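Uncharacterized protein (Bacteroides ovatus, PDB 4QEY) is of unknown function but has a PLAT/LH2- and C2-like beta-sandwich fold, consistent with a calcium-binding lipoprotein. Local coordinates at residues A[26-31]-A[122-127]; A[30-35]-A[63-68]. All blocks are in the same frame, centred on the assembly; numbering follows the deposited sequence.

Contact 1 of 2, residues A[26-31]-A[122-127]. With EDO (1,2-ethanediol), chain M; EDO (1,2-ethanediol), chain P.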
loop_
_atom_site.group_PDB
_atom_site.type_symbol
_atom_site.label_atom_id
_atom_site.label_comp_id
_atom_site.label_asym_id
_atom_site.label_seq_id
_atom_site.Cartn_x
_atom_site.Cartn_y
_atom_site.Cartn_z
ATOM N N PHE A 26 -7.889 -14.291 -2.460
ATOM C CA PHE A 26 -6.616 -13.681 -2.812
ATOM C C PHE A 26 -5.738 -13.582 -1.590
ATOM O O PHE A 26 -6.232 -13.719 -0.471
ATOM C CB PHE A 26 -6.843 -12.270 -3.417
ATOM C CG PHE A 26 -7.632 -12.225 -4.707
ATOM C CD1 PHE A 26 -9.023 -12.145 -4.691
ATOM C CD2 PHE A 26 -6.984 -12.245 -5.940
ATOM C CE1 PHE A 26 -9.749 -12.102 -5.879
ATOM C CE2 PHE A 26 -7.716 -12.224 -7.136
ATOM C CZ PHE A 26 -9.088 -12.144 -7.094
ATOM N N ASP A 27 -4.434 -13.369 -1.815
ATOM C CA ASP A 27 -3.397 -13.018 -0.843
ATOM C C ASP A 27 -2.846 -11.651 -1.236
ATOM O O ASP A 27 -2.369 -11.506 -2.348
ATOM C CB ASP A 27 -2.282 -14.069 -0.729
ATOM C CG ASP A 27 -2.630 -15.374 -0.056
ATOM O OD1 ASP A 27 -3.623 -15.411 0.705
ATOM O OD2 ASP A 27 -1.871 -16.340 -0.230
ATOM N N LEU A 28 -2.994 -10.644 -0.377
ATOM C CA LEU A 28 -2.465 -9.295 -0.570
ATOM C C LEU A 28 -1.266 -9.130 0.346
ATOM O O LEU A 28 -1.398 -9.277 1.574
ATOM C CB LEU A 28 -3.533 -8.197 -0.313
ATOM C CG LEU A 28 -3.063 -6.745 -0.361
ATOM C CD1 LEU A 28 -2.567 -6.357 -1.771
ATOM C CD2 LEU A 28 -4.152 -5.821 0.075
ATOM N N ASN A 29 -0.090 -8.882 -0.259
ATOM C CA ASN A 29 1.174 -8.683 0.447
ATOM C C ASN A 29 1.655 -7.303 0.126
ATOM O O ASN A 29 1.737 -6.952 -1.053
ATOM C CB ASN A 29 2.197 -9.759 0.060
ATOM C CG ASN A 29 1.639 -11.152 0.167
ATOM O OD1 ASN A 29 1.382 -11.658 1.264
ATOM N ND2 ASN A 29 1.358 -11.764 -0.988
ATOM N N ILE A 30 1.875 -6.471 1.151
ATOM C CA ILE A 30 2.288 -5.092 0.909
ATOM C C ILE A 30 3.522 -4.772 1.781
ATOM O O ILE A 30 3.703 -5.317 2.867
ATOM C CB ILE A 30 1.150 -4.058 1.099
ATOM C CG1 ILE A 30 0.500 -4.149 2.483
ATOM C CG2 ILE A 30 0.082 -4.202 0.004
ATOM C CD1 ILE A 30 -0.734 -3.177 2.741
ATOM N N ALA A 31 4.414 -3.951 1.221
ATOM C CA ALA A 31 5.629 -3.493 1.865
ATOM C C ALA A 31 5.742 -1.990 1.718
ATOM O O ALA A 31 5.532 -1.461 0.630
ATOM C CB ALA A 31 6.847 -4.195 1.274
ATOM N N GLU A 122 0.003 -10.862 -9.670
ATOM C CA GLU A 122 0.012 -9.450 -10.053
ATOM C C GLU A 122 0.821 -8.614 -9.058
ATOM O O GLU A 122 0.967 -9.002 -7.903
ATOM C CB GLU A 122 -1.422 -8.941 -10.140
ATOM C CG GLU A 122 -2.218 -9.548 -11.288
ATOM C CD GLU A 122 -1.856 -9.058 -12.671
ATOM O OE1 GLU A 122 -1.648 -7.835 -12.840
ATOM O OE2 GLU A 122 -1.838 -9.894 -13.602
ATOM N N ASN A 123 1.389 -7.494 -9.527
ATOM C CA ASN A 123 2.232 -6.611 -8.713
ATOM C C ASN A 123 1.888 -5.162 -8.930
ATOM O O ASN A 123 1.360 -4.797 -9.993
ATOM C CB ASN A 123 3.715 -6.825 -9.046
ATOM C CG ASN A 123 4.204 -8.216 -8.784
ATOM O OD1 ASN A 123 4.537 -8.581 -7.653
ATOM N ND2 ASN A 123 4.247 -9.025 -9.836
ATOM N N PHE A 124 2.196 -4.325 -7.926
ATOM C CA PHE A 124 2.009 -2.881 -8.027
ATOM C C PHE A 124 3.048 -2.179 -7.185
ATOM O O PHE A 124 3.599 -2.769 -6.251
ATOM C CB PHE A 124 0.583 -2.424 -7.636
ATOM C CG PHE A 124 0.161 -2.676 -6.217
ATOM C CD1 PHE A 124 0.551 -1.814 -5.194
ATOM C CD2 PHE A 124 -0.660 -3.754 -5.901
ATOM C CE1 PHE A 124 0.168 -2.054 -3.865
ATOM C CE2 PHE A 124 -1.053 -3.989 -4.578
ATOM C CZ PHE A 124 -0.650 -3.125 -3.569
ATOM N N SER A 125 3.316 -0.915 -7.527
ATOM C CA SER A 125 4.265 -0.040 -6.836
ATOM C C SER A 125 3.792 1.384 -6.979
ATOM O O SER A 125 3.583 1.859 -8.106
ATOM C CB SER A 125 5.679 -0.226 -7.385
ATOM O OG SER A 125 6.599 0.626 -6.726
ATOM N N VAL A 126 3.545 2.050 -5.839
ATOM C CA VAL A 126 3.062 3.443 -5.793
ATOM C C VAL A 126 3.905 4.228 -4.791
ATOM O O VAL A 126 4.192 3.738 -3.700
ATOM C CB VAL A 126 1.542 3.519 -5.444
ATOM C CG1 VAL A 126 1.023 4.959 -5.469
ATOM C CG2 VAL A 126 0.711 2.643 -6.381
ATOM N N SER A 127 4.284 5.443 -5.156
ATOM C CA SER A 127 5.090 6.310 -4.312
ATOM C C SER A 127 4.428 7.686 -4.180
ATOM O O SER A 127 3.587 8.045 -5.016
ATOM C CB SER A 127 6.497 6.431 -4.891
ATOM O OG SER A 127 7.338 7.228 -4.074
HETATM C C1 EDO M . -7.302 -13.842 3.069
HETATM O O1 EDO M . -7.452 -14.396 1.764
HETATM C C2 EDO M . -5.984 -14.328 3.758
HETATM O O2 EDO M . -4.850 -13.930 2.992
HETATM C C1 EDO P . -1.537 -13.588 -14.008
HETATM O O1 EDO P . -0.586 -12.625 -14.412
HETATM C C2 EDO P . -0.896 -14.986 -14.157
HETATM O O2 EDO P . 0.249 -15.072 -13.314
#
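Phe124 reaches from strand 121-127 to Leu28 and Ile30 of strand 26-36, joining two non-adjacent strands of one sheet of the antiparallel beta sandwich. Strand 73-84 runs between them and is hydrogen-bonded to both, so the two segments make no backbone bond to each other, and the CA atoms of Ile30 and Phe124 stay 9.2 Å apart. The outer end of the ring makes the contact, on the inner side of the sheet. Its CE2 lies 4.0 Å from Leu28 CD1, a methyl that sits at the ring edge, close to the ring plane, with the two side chains crossing at about a right angle. Ile30 comes in obliquely, neither over the face nor at the edge, and its branch methyl CG2 stands 3.8 Å from Phe124 CZ. The ring is swung across the sheet because CG of Phe124 lies between its backbone N and carbonyl carbon (chi1 63°). On the other side of the contact, Leu28 holds CG anti to its N (chi1 175°), which carries CD1 toward the ring although its CB does not point that way.

All three residues are buried, and the contact is wholly apolar. The second sheet closes over it: Leu109, Tyr113 and Val97 touch Phe124, Ile95 touches Leu28, and Val82 of the intervening strand also packs on Leu28. Facing away from this layer, Asn29 is held by both ends of its amide, OD1 accepting from Lys59 N and ND2 bonding to Ser81 OG. A 1,2-ethanediol molecule (chain M), probably from the crystallisation liquor, donates a hydrogen bond from its O2 to Asp27 OD1 at 3.0 Å.

Contact 2 of 2, residues A[30-35]-A[63-68]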
loop_
_atom_site.group_PDB
_atom_site.type_symbol
_atom_site.label_atom_id
_atom_site.label_comp_id
_atom_site.label_asym_id
_atom_site.label_seq_id
_atom_site.Cartn_x
_atom_site.Cartn_y
_atom_site.Cartn_z
ATOM N N ILE A 30 1.875 -6.471 1.151
ATOM C CA ILE A 30 2.288 -5.092 0.909
ATOM C C ILE A 30 3.522 -4.772 1.781
ATOM O O ILE A 30 3.703 -5.317 2.867
ATOM C CB ILE A 30 1.150 -4.058 1.099
ATOM C CG1 ILE A 30 0.500 -4.149 2.483
ATOM C CG2 ILE A 30 0.082 -4.202 0.004
ATOM C CD1 ILE A 30 -0.734 -3.177 2.741
ATOM N N ALA A 31 4.414 -3.951 1.221
ATOM C CA ALA A 31 5.629 -3.493 1.865
ATOM C C ALA A 31 5.742 -1.990 1.718
ATOM O O ALA A 31 5.532 -1.461 0.630
ATOM C CB ALA A 31 6.847 -4.195 1.274
ATOM N N PHE A 32 6.022 -1.304 2.827
ATOM C CA PHE A 32 6.195 0.149 2.894
ATOM C C PHE A 32 7.595 0.498 3.338
ATOM O O PHE A 32 8.165 -0.142 4.241
ATOM C CB PHE A 32 5.192 0.802 3.842
ATOM C CG PHE A 32 3.726 0.578 3.578
ATOM C CD1 PHE A 32 3.073 -0.534 4.099
ATOM C CD2 PHE A 32 2.968 1.541 2.917
ATOM C CE1 PHE A 32 1.700 -0.709 3.920
ATOM C CE2 PHE A 32 1.587 1.381 2.756
ATOM C CZ PHE A 32 0.959 0.256 3.261
ATOM N N GLY A 33 8.137 1.510 2.684
ATOM C CA GLY A 33 9.456 2.057 2.954
ATOM C C GLY A 33 9.399 3.557 2.802
ATOM O O GLY A 33 8.656 4.058 1.953
ATOM N N ALA A 34 10.153 4.283 3.634
ATOM C CA ALA A 34 10.150 5.729 3.570
ATOM C C ALA A 34 11.515 6.327 3.920
ATOM O O ALA A 34 12.398 5.657 4.479
ATOM C CB ALA A 34 9.094 6.283 4.506
ATOM N N ALA A 35 11.666 7.610 3.578
ATOM C CA ALA A 35 12.861 8.401 3.831
ATOM C C ALA A 35 12.507 9.739 4.463
ATOM O O ALA A 35 11.485 10.335 4.113
ATOM C CB ALA A 35 13.613 8.629 2.528
ATOM N N ASN A 63 -9.364 -4.476 5.694
ATOM C CA ASN A 63 -9.847 -3.876 4.442
ATOM C C ASN A 63 -9.107 -2.577 4.138
ATOM O O ASN A 63 -9.172 -2.082 3.009
ATOM C CB ASN A 63 -11.351 -3.623 4.508
ATOM C CG ASN A 63 -12.155 -4.907 4.440
ATOM O OD1 ASN A 63 -12.274 -5.545 3.382
ATOM N ND2 ASN A 63 -12.729 -5.319 5.566
ATOM N N LYS A 64 -8.398 -2.040 5.139
ATOM C CA LYS A 64 -7.642 -0.800 5.036
ATOM C C LYS A 64 -6.348 -0.920 5.854
ATOM O O LYS A 64 -6.373 -1.354 7.005
ATOM C CB LYS A 64 -8.522 0.376 5.513
ATOM C CG LYS A 64 -7.938 1.776 5.387
ATOM C CD LYS A 64 -8.917 2.802 5.957
ATOM C CE LYS A 64 -8.389 4.221 5.975
ATOM N NZ LYS A 64 -9.384 5.182 6.531
ATOM N N ILE A 65 -5.219 -0.576 5.234
ATOM C CA ILE A 65 -3.892 -0.533 5.860
ATOM C C ILE A 65 -3.322 0.829 5.569
ATOM O O ILE A 65 -3.345 1.280 4.428
ATOM C CB ILE A 65 -2.930 -1.690 5.429
ATOM C CG1 ILE A 65 -3.434 -3.046 5.916
ATOM C CG2 ILE A 65 -1.492 -1.461 5.947
ATOM C CD1 ILE A 65 -3.435 -3.325 7.488
ATOM N N SER A 66 -2.814 1.475 6.602
ATOM C CA SER A 66 -2.211 2.792 6.513
ATOM C C SER A 66 -0.804 2.778 7.087
ATOM O O SER A 66 -0.524 2.072 8.064
ATOM C CB SER A 66 -3.074 3.809 7.249
ATOM O OG SER A 66 -2.472 5.091 7.233
ATOM N N CYS A 67 0.074 3.569 6.472
ATOM C CA CYS A 67 1.446 3.753 6.918
ATOM C C CYS A 67 1.855 5.211 6.659
ATOM O O CYS A 67 1.558 5.742 5.595
ATOM C CB CYS A 67 2.380 2.762 6.236
ATOM S SG CYS A 67 4.045 2.742 6.929
ATOM N N GLN A 68 2.480 5.869 7.650
ATOM C CA GLN A 68 2.912 7.268 7.527
ATOM C C GLN A 68 4.245 7.532 8.236
ATOM O O GLN A 68 4.640 6.774 9.119
ATOM C CB GLN A 68 1.842 8.226 8.096
ATOM C CG GLN A 68 1.643 8.123 9.609
ATOM C CD GLN A 68 0.427 8.839 10.086
ATOM O OE1 GLN A 68 -0.693 8.496 9.728
ATOM N NE2 GLN A 68 0.620 9.776 10.992
#
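The interior between the two sheets of the beta sandwich is bridged here, where strand 26-36 of one sheet faces strand 64-68, an outermost strand of the other. The segments run in nearly the same direction, 16° apart, with axes 8.3 Å from each other at closest approach. No hydrogen bond links them; side chains alone fill the space. Phe32 lays one ring face against Cys67, whose CB stands 3.7 Å from the ring centroid and 15° off the ring normal, a CH-pi contact offset toward the rim near Phe32 CD2. The sulfur is farther out: Cys67 SG is oblique to the ring, 4.5 Å from its centroid, in a sulfur-aromatic contact, and passes 3.8 Å from Phe32 CB. That placing follows from chi1 of -171°, which sets SG anti to the cysteine N and leads it past the root of the phenylalanine instead of over the ring.

At the other end of the ring, Ile65 CG2 approaches Phe32 CE1 obliquely at 3.9 Å. The same methyl also meets CD1 of Ile30, 3.7 Å away, at the tip of that isoleucine's extended longer branch; one methyl thus touches two inward-facing residues of the facing strand. A leucine in place of Phe32 would probably leave Cys67 CB and SG without their aromatic partner and open a gap beside Ile65 CG2.

Tyr55 of strand 55-57, the edge strand beside 26-36, touches both Ile65 and Cys67, while Cys78 and Met76 of strand 73-84 pack on Phe32 and Cys67 respectively. Apolar residues interleaved between face-to-face sheets in this manner form the hydrophobic core of a beta sandwich, as in PLAT and C2-like domains.

In the fold
Both contacts are buried and apolar and start from strand 26-36, sharing Ile30, yet they run in different directions. Contact 1 stays within one sheet, spanning an intervening strand to reach the outermost strand 121-127; contact 2 crosses the interior to an outermost strand of the opposite sheet. Their centres are about 10 Å apart. Ile30 divides its methyls between them, CG2 serving contact 1 and CD1 contact 2. Each contact uses one phenylalanine, but contact 1 brings aliphatic groups to the outer end of its ring, whereas contact 2 engages a ring face and adds sulfur. Contact 2 buries about 187 Å², against 88 Å² for contact 1.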